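Local atomic coordinates of ACYL carrier protein ACPA (Mycobacterium tuberculosis, PDB entry 2CGQ), a protein that probably carries acyl chains as thioesters on a phosphopantetheine arm, as other acyl carrier proteins do. Residues Ile75-Phe79 with Arg80-Asn84; Glu29-Asn32 with Ala33-Arg37. One frame throughout, in Å; residues are numbered along the deposited sequence.

Both contacts are local and consecutive in sequence, so neither closes a loop, and they neither nest nor cross; they follow in series through the small helical bundle of an acyl carrier protein. First comes contact 2, two turns of helix 27-39, which packs on helices 59-73 and 88-96. After helix 59-73 the chain enters a loop, and contact 1 ends that loop by starting the short helix 79-84. The two lie on opposite sides of the chain's centre, their own centres about 18 Å apart and their nearest atoms about 8 Å apart. Helix 59-73 connects them: its Glu72 is hydrogen-bonded to Thr34 of contact 2, its Glu70 accepts from the backbone N of Ile77 in contact 1.

Contact 1: residues Ile75-Phe79 with Arg80-Asn84; sequences IAISF and RDAQN
An N-cap starts helix 79-84, with Ser78 as the capping residue and Asp81 three positions on. Ser78 OG accepts from Asp81 N at 3.0 Å, and the N-H...O angle of 160° makes it a fairly straight bond. The hydroxyl can do this because chi1 of 68° sets it between the serine's own N and carbonyl carbon, turned toward the first helical turn. Serine suits the place: its short hydroxyl supplies the acceptor that an N-H in the first turn lacks. Ser78 N does not bond the Asp81 carboxylate directly, as it would in a capping box; a water bridges the two, accepting from Ser78 N (2.9 Å) and donating to Asp81 OD2 (2.7 Å). Regular helix bonding follows at once, Ala82 N to Ser78 O at 2.9 Å and Gln83 N to Phe79 O at 2.8 Å. Gln83 is modelled in two conformers, so the approach of its CG to Phe79 CE1, 3.5 Å in one of them, is doubtful. The small methyl of Ala82 meets Ile77, CB to CG2 at 4.3 Å. Upstream of the cap, Ile77 N bonds to Glu70 OE2, tying the loop to helix 59-73, which precedes it.

Contact 2: residues Glu29-Asn32 with Ala33-Arg37; sequences EAIN and ATIQR
The carboxamides of Asn32 and Gln36 follow one another along helix 27-39, one turn apart, and meet through the Asn32 backbone rather than amide to amide. Gln36 CG rests 3.3 Å from Asn32 O, and its amide oxygen OE1 stands 3.7 Å from that same carbonyl oxygen without bonding to it. Each amide instead serves another part of the bundle: Asn32 OD1 bonds to Tyr92 OH of helix 88-96, and Gln36 NE2 to the backbone oxygen of Arg43. Ile45 packs against both side chains; their aliphatic carbons can pack while the amide bonds, which suits these partly exposed positions. On the buried side, the branched side chains of Ile31 and Ile35 touch, CG2 to CD1 at 3.9 Å. Ile31 then reaches Val91 and Val95, while Ile35 lies against Leu65 and Phe57, so the pair faces two neighbouring helices and a loop. Four i to i+4 bonds join 29-32 to 33-37, among them Ile35 N to Ile31 O at 2.9 Å with an N-H...O angle of 173°. Thr34 puts a polar group into this buried face: chi1 of -66° sets OG1 beside the threonine's own N, 3.2 Å from Ala30 O, and OG1 is hydrogen-bonded to Glu72 OE2.

Contact 1: residues Ile75-Phe79 with Arg80-Asn84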
ATOM      1  N   ILE A  75      11.192   6.033   3.125  1.00 27.03           N
ATOM      2  CA  ILE A  75      11.749   4.715   2.886  1.00 27.47           C
ATOM      3  C   ILE A  75      11.926   4.513   1.386  1.00 26.98           C
ATOM      4  O   ILE A  75      11.598   5.380   0.568  1.00 24.80           O
ATOM      5  CB  ILE A  75      10.862   3.609   3.521  1.00 28.05           C
ATOM      6  CG1 ILE A  75       9.506   3.534   2.860  1.00 28.21           C
ATOM      7  CG2 ILE A  75      10.687   3.863   5.054  1.00 29.53           C
ATOM      8  CD1 ILE A  75       8.643   2.449   3.341  1.00 28.66           C
ATOM      9  N   ALA A  76      12.475   3.352   1.050  1.00 25.96           N
ATOM     10  CA  ALA A  76      12.630   2.901  -0.334  1.00 26.65           C
ATOM     11  C   ALA A  76      12.185   1.475  -0.422  1.00 26.92           C
ATOM     12  O   ALA A  76      12.510   0.662   0.439  1.00 25.88           O
ATOM     13  CB  ALA A  76      14.085   3.058  -0.772  1.00 26.82           C
ATOM     14  N   ILE A  77      11.448   1.161  -1.481  1.00 27.19           N
ATOM     15  CA  ILE A  77      10.962  -0.167  -1.746  1.00 27.26           C
ATOM     16  C   ILE A  77      11.519  -0.573  -3.117  1.00 28.10           C
ATOM     17  O   ILE A  77      11.457   0.195  -4.064  1.00 26.51           O
ATOM     18  CB  ILE A  77       9.404  -0.231  -1.749  1.00 28.38           C
ATOM     19  CG1 ILE A  77       8.876   0.161  -0.360  1.00 28.05           C
ATOM     20  CG2 ILE A  77       8.918  -1.630  -2.109  1.00 29.23           C
ATOM     21  CD1 ILE A  77       7.423   0.417  -0.322  1.00 30.87           C
ATOM     22  N   SER A  78      12.099  -1.772  -3.189  1.00 26.02           N
ATOM     23  CA  SER A  78      12.752  -2.201  -4.405  1.00 26.10           C
ATOM     24  C   SER A  78      11.672  -2.431  -5.453  1.00 26.18           C
ATOM     25  O   SER A  78      10.512  -2.699  -5.117  1.00 25.83           O
ATOM     26  CB  SER A  78      13.582  -3.453  -4.188  1.00 26.65           C
ATOM     27  OG  SER A  78      12.780  -4.590  -3.917  1.00 24.88           O
ATOM     28  N   PHE A  79      12.049  -2.360  -6.727  1.00 24.55           N
ATOM     29  CA  PHE A  79      11.068  -2.644  -7.761  1.00 25.14           C
ATOM     30  C   PHE A  79      10.572  -4.091  -7.577  1.00 24.69           C
ATOM     31  O   PHE A  79       9.359  -4.383  -7.751  1.00 24.74           O
ATOM     32  CB  PHE A  79      11.672  -2.471  -9.152  1.00 26.46           C
ATOM     33  CG  PHE A  79      10.678  -2.762 -10.246  1.00 26.52           C
ATOM     34  CD1 PHE A  79      10.727  -3.937 -10.989  1.00 27.58           C
ATOM     35  CD2 PHE A  79       9.673  -1.819 -10.504  1.00 30.68           C
ATOM     36  CE1 PHE A  79       9.764  -4.241 -11.964  1.00 25.67           C
ATOM     37  CE2 PHE A  79       8.704  -2.102 -11.521  1.00 32.15           C
ATOM     38  CZ  PHE A  79       8.774  -3.273 -12.237  1.00 30.71           C
ATOM     39  N   ARG A  80      11.498  -4.985  -7.263  1.00 24.75           N
ATOM     40  CA  ARG A  80      11.188  -6.403  -7.169  1.00 24.57           C
ATOM     41  C   ARG A  80      10.122  -6.638  -6.078  1.00 25.46           C
ATOM     42  O   ARG A  80       9.128  -7.385  -6.246  1.00 26.82           O
ATOM     43  CB  ARG A  80      12.459  -7.200  -6.943  1.00 23.98           C
ATOM     44  CG  ARG A  80      12.269  -8.671  -6.715  1.00 23.51           C
ATOM     45  CD  ARG A  80      13.564  -9.392  -6.502  1.00 23.23           C
ATOM     46  NE  ARG A  80      14.412  -9.416  -7.718  1.00 21.38           N
ATOM     47  CZ  ARG A  80      14.223 -10.219  -8.747  1.00 24.15           C
ATOM     48  NH1 ARG A  80      13.288 -11.157  -8.735  1.00 24.88           N
ATOM     49  NH2 ARG A  80      15.031 -10.152  -9.768  1.00 25.19           N
ATOM     50  N   ASP A  81      10.338  -6.016  -4.944  1.00 24.36           N
ATOM     51  CA  ASP A  81       9.362  -6.118  -3.832  1.00 26.84           C
ATOM     52  C   ASP A  81       8.050  -5.491  -4.206  1.00 26.82           C
ATOM     53  O   ASP A  81       7.012  -6.075  -3.965  1.00 26.47           O
ATOM     54  CB  ASP A  81       9.954  -5.532  -2.560  1.00 27.68           C
ATOM     55  CG  ASP A  81      10.905  -6.501  -1.815  1.00 32.30           C
ATOM     56  OD1 ASP A  81      11.046  -7.702  -2.165  1.00 33.41           O
ATOM     57  OD2 ASP A  81      11.594  -6.027  -0.883  1.00 30.82           O
ATOM     58  N   ALA A  82       8.079  -4.315  -4.851  1.00 26.25           N
ATOM     59  CA  ALA A  82       6.844  -3.695  -5.296  1.00 27.82           C
ATOM     60  C   ALA A  82       6.065  -4.603  -6.222  1.00 28.80           C
ATOM     61  O   ALA A  82       4.837  -4.711  -6.070  1.00 29.25           O
ATOM     62  CB  ALA A  82       7.098  -2.381  -5.959  1.00 28.99           C
ATOM     63  N   GLN A  83       6.762  -5.213  -7.211  0.50 27.69           N
ATOM     64  CA  GLN A  83       6.207  -6.238  -8.132  0.50 29.37           C
ATOM     65  C   GLN A  83       5.404  -7.303  -7.398  0.50 28.90           C
ATOM     66  O   GLN A  83       4.314  -7.721  -7.845  0.50 30.27           O
ATOM     67  CB  GLN A  83       7.335  -7.010  -8.914  0.50 28.41           C
ATOM     68  CG  GLN A  83       7.750  -6.548 -10.328  0.50 32.59           C
ATOM     69  CD  GLN A  83       8.606  -7.608 -11.116  0.50 31.10           C
ATOM     70  OE1 GLN A  83       9.748  -7.968 -10.714  0.50 31.48           O
ATOM     71  NE2 GLN A  83       8.021  -8.153 -12.247  0.50 29.60           N
ATOM     72  N   ASN A  84       5.994  -7.785  -6.321  1.00 29.52           N
ATOM     73  CA  ASN A  84       5.524  -8.942  -5.590  1.00 29.52           C
ATOM     74  C   ASN A  84       4.415  -8.614  -4.589  1.00 30.07           C
ATOM     75  O   ASN A  84       3.863  -9.521  -4.025  1.00 29.60           O
ATOM     76  CB  ASN A  84       6.685  -9.589  -4.832  1.00 29.39           C
ATOM     77  CG  ASN A  84       7.648 -10.315  -5.743  1.00 33.48           C
ATOM     78  OD1 ASN A  84       7.288 -10.666  -6.861  1.00 37.64           O
ATOM     79  ND2 ASN A  84       8.888 -10.541  -5.276  1.00 31.68           N
TER
HETATM   80  O   HOH W   1      12.446  -3.488  -0.876  1.00 29.79           O

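Contact 2: residues Glu29-Asn32 with Ala33-Arg37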
ATOM      1  N   GLU A  29      -2.619   2.003  10.373  1.00 33.91           N
ATOM      2  CA  GLU A  29      -3.660   3.025  10.185  1.00 34.01           C
ATOM      3  C   GLU A  29      -3.252   4.062   9.156  1.00 32.84           C
ATOM      4  O   GLU A  29      -4.068   4.502   8.347  1.00 31.44           O
ATOM      5  CB  GLU A  29      -4.002   3.726  11.503  1.00 35.32           C
ATOM      6  CG  GLU A  29      -4.911   2.893  12.378  1.00 37.14           C
ATOM      7  CD  GLU A  29      -5.172   3.573  13.716  1.00 38.46           C
ATOM      8  OE1 GLU A  29      -4.711   3.034  14.760  1.00 43.40           O
ATOM      9  OE2 GLU A  29      -5.763   4.686  13.697  1.00 42.90           O
ATOM     10  N   ALA A  30      -1.992   4.477   9.211  1.00 31.05           N
ATOM     11  CA  ALA A  30      -1.447   5.403   8.230  1.00 30.61           C
ATOM     12  C   ALA A  30      -1.416   4.810   6.840  1.00 29.35           C
ATOM     13  O   ALA A  30      -1.727   5.483   5.851  1.00 28.44           O
ATOM     14  CB  ALA A  30      -0.073   5.825   8.632  1.00 30.07           C
ATOM     15  N   ILE A  31      -1.052   3.529   6.732  1.00 28.82           N
ATOM     16  CA  ILE A  31      -1.023   2.915   5.402  1.00 28.91           C
ATOM     17  C   ILE A  31      -2.441   2.841   4.859  1.00 28.81           C
ATOM     18  O   ILE A  31      -2.668   3.105   3.671  1.00 30.20           O
ATOM     19  CB  ILE A  31      -0.315   1.546   5.425  1.00 27.74           C
ATOM     20  CG1 ILE A  31       1.182   1.761   5.733  1.00 28.72           C
ATOM     21  CG2 ILE A  31      -0.549   0.807   4.135  1.00 28.14           C
ATOM     22  CD1 ILE A  31       1.922   0.452   6.097  1.00 28.15           C
ATOM     23  N   ASN A  32      -3.404   2.489   5.723  1.00 30.61           N
ATOM     24  CA  ASN A  32      -4.816   2.430   5.324  1.00 29.06           C
ATOM     25  C   ASN A  32      -5.300   3.767   4.844  1.00 29.74           C
ATOM     26  O   ASN A  32      -5.976   3.852   3.814  1.00 29.75           O
ATOM     27  CB  ASN A  32      -5.713   1.961   6.467  1.00 30.01           C
ATOM     28  CG  ASN A  32      -5.437   0.554   6.889  1.00 28.26           C
ATOM     29  OD1 ASN A  32      -4.781  -0.238   6.166  1.00 27.51           O
ATOM     30  ND2 ASN A  32      -5.964   0.197   8.061  1.00 27.15           N
ATOM     31  N   ALA A  33      -4.957   4.825   5.576  1.00 29.26           N
ATOM     32  CA  ALA A  33      -5.351   6.197   5.174  1.00 28.39           C
ATOM     33  C   ALA A  33      -4.796   6.542   3.781  1.00 28.66           C
ATOM     34  O   ALA A  33      -5.520   7.139   2.985  1.00 27.83           O
ATOM     35  CB  ALA A  33      -4.870   7.197   6.191  1.00 28.04           C
ATOM     36  N   THR A  34      -3.543   6.166   3.500  1.00 28.08           N
ATOM     37  CA  THR A  34      -2.919   6.448   2.192  1.00 27.82           C
ATOM     38  C   THR A  34      -3.649   5.664   1.100  1.00 26.36           C
ATOM     39  O   THR A  34      -3.963   6.183   0.002  1.00 25.24           O
ATOM     40  CB  THR A  34      -1.411   6.111   2.266  1.00 28.23           C
ATOM     41  OG1 THR A  34      -0.806   7.055   3.213  1.00 30.92           O
ATOM     42  CG2 THR A  34      -0.731   6.198   0.882  1.00 27.47           C
ATOM     43  N   ILE A  35      -3.897   4.387   1.378  1.00 26.23           N
ATOM     44  CA  ILE A  35      -4.701   3.569   0.467  1.00 25.64           C
ATOM     45  C   ILE A  35      -6.066   4.215   0.180  1.00 26.98           C
ATOM     46  O   ILE A  35      -6.498   4.348  -0.955  1.00 26.13           O
ATOM     47  CB  ILE A  35      -4.862   2.140   1.024  1.00 25.70           C
ATOM     48  CG1 ILE A  35      -3.518   1.401   0.902  1.00 24.52           C
ATOM     49  CG2 ILE A  35      -5.978   1.446   0.270  1.00 26.61           C
ATOM     50  CD1 ILE A  35      -3.476  -0.031   1.619  1.00 25.50           C
ATOM     51  N   GLN A  36      -6.754   4.628   1.236  1.00 28.17           N
ATOM     52  CA  GLN A  36      -8.024   5.322   1.059  1.00 28.54           C
ATOM     53  C   GLN A  36      -7.923   6.623   0.281  1.00 29.22           C
ATOM     54  O   GLN A  36      -8.816   6.926  -0.522  1.00 29.54           O
ATOM     55  CB  GLN A  36      -8.681   5.551   2.410  1.00 30.02           C
ATOM     56  CG  GLN A  36      -9.149   4.257   3.084  1.00 30.50           C
ATOM     57  CD  GLN A  36      -9.616   4.485   4.492  1.00 30.30           C
ATOM     58  OE1 GLN A  36      -9.083   5.363   5.176  1.00 32.86           O
ATOM     59  NE2 GLN A  36     -10.636   3.717   4.940  1.00 30.53           N
ATOM     60  N   ARG A  37      -6.873   7.409   0.530  1.00 29.46           N
ATOM     61  CA  ARG A  37      -6.695   8.677  -0.168  1.00 29.79           C
ATOM     62  C   ARG A  37      -6.543   8.400  -1.684  1.00 29.64           C
ATOM     63  O   ARG A  37      -7.215   9.008  -2.517  1.00 28.31           O
ATOM     64  CB  ARG A  37      -5.454   9.365   0.404  1.00 30.65           C
ATOM     65  CG  ARG A  37      -5.380  10.829   0.503  1.00 32.53           C
ATOM     66  CD  ARG A  37      -3.910  11.313   0.438  1.00 33.15           C
ATOM     67  NE  ARG A  37      -3.289  10.776  -0.796  1.00 36.40           N
ATOM     68  CZ  ARG A  37      -3.339  11.349  -2.009  1.00 35.52           C
ATOM     69  NH1 ARG A  37      -3.922  12.496  -2.174  1.00 31.53           N
ATOM     70  NH2 ARG A  37      -2.857  10.693  -3.073  1.00 36.57           N
TER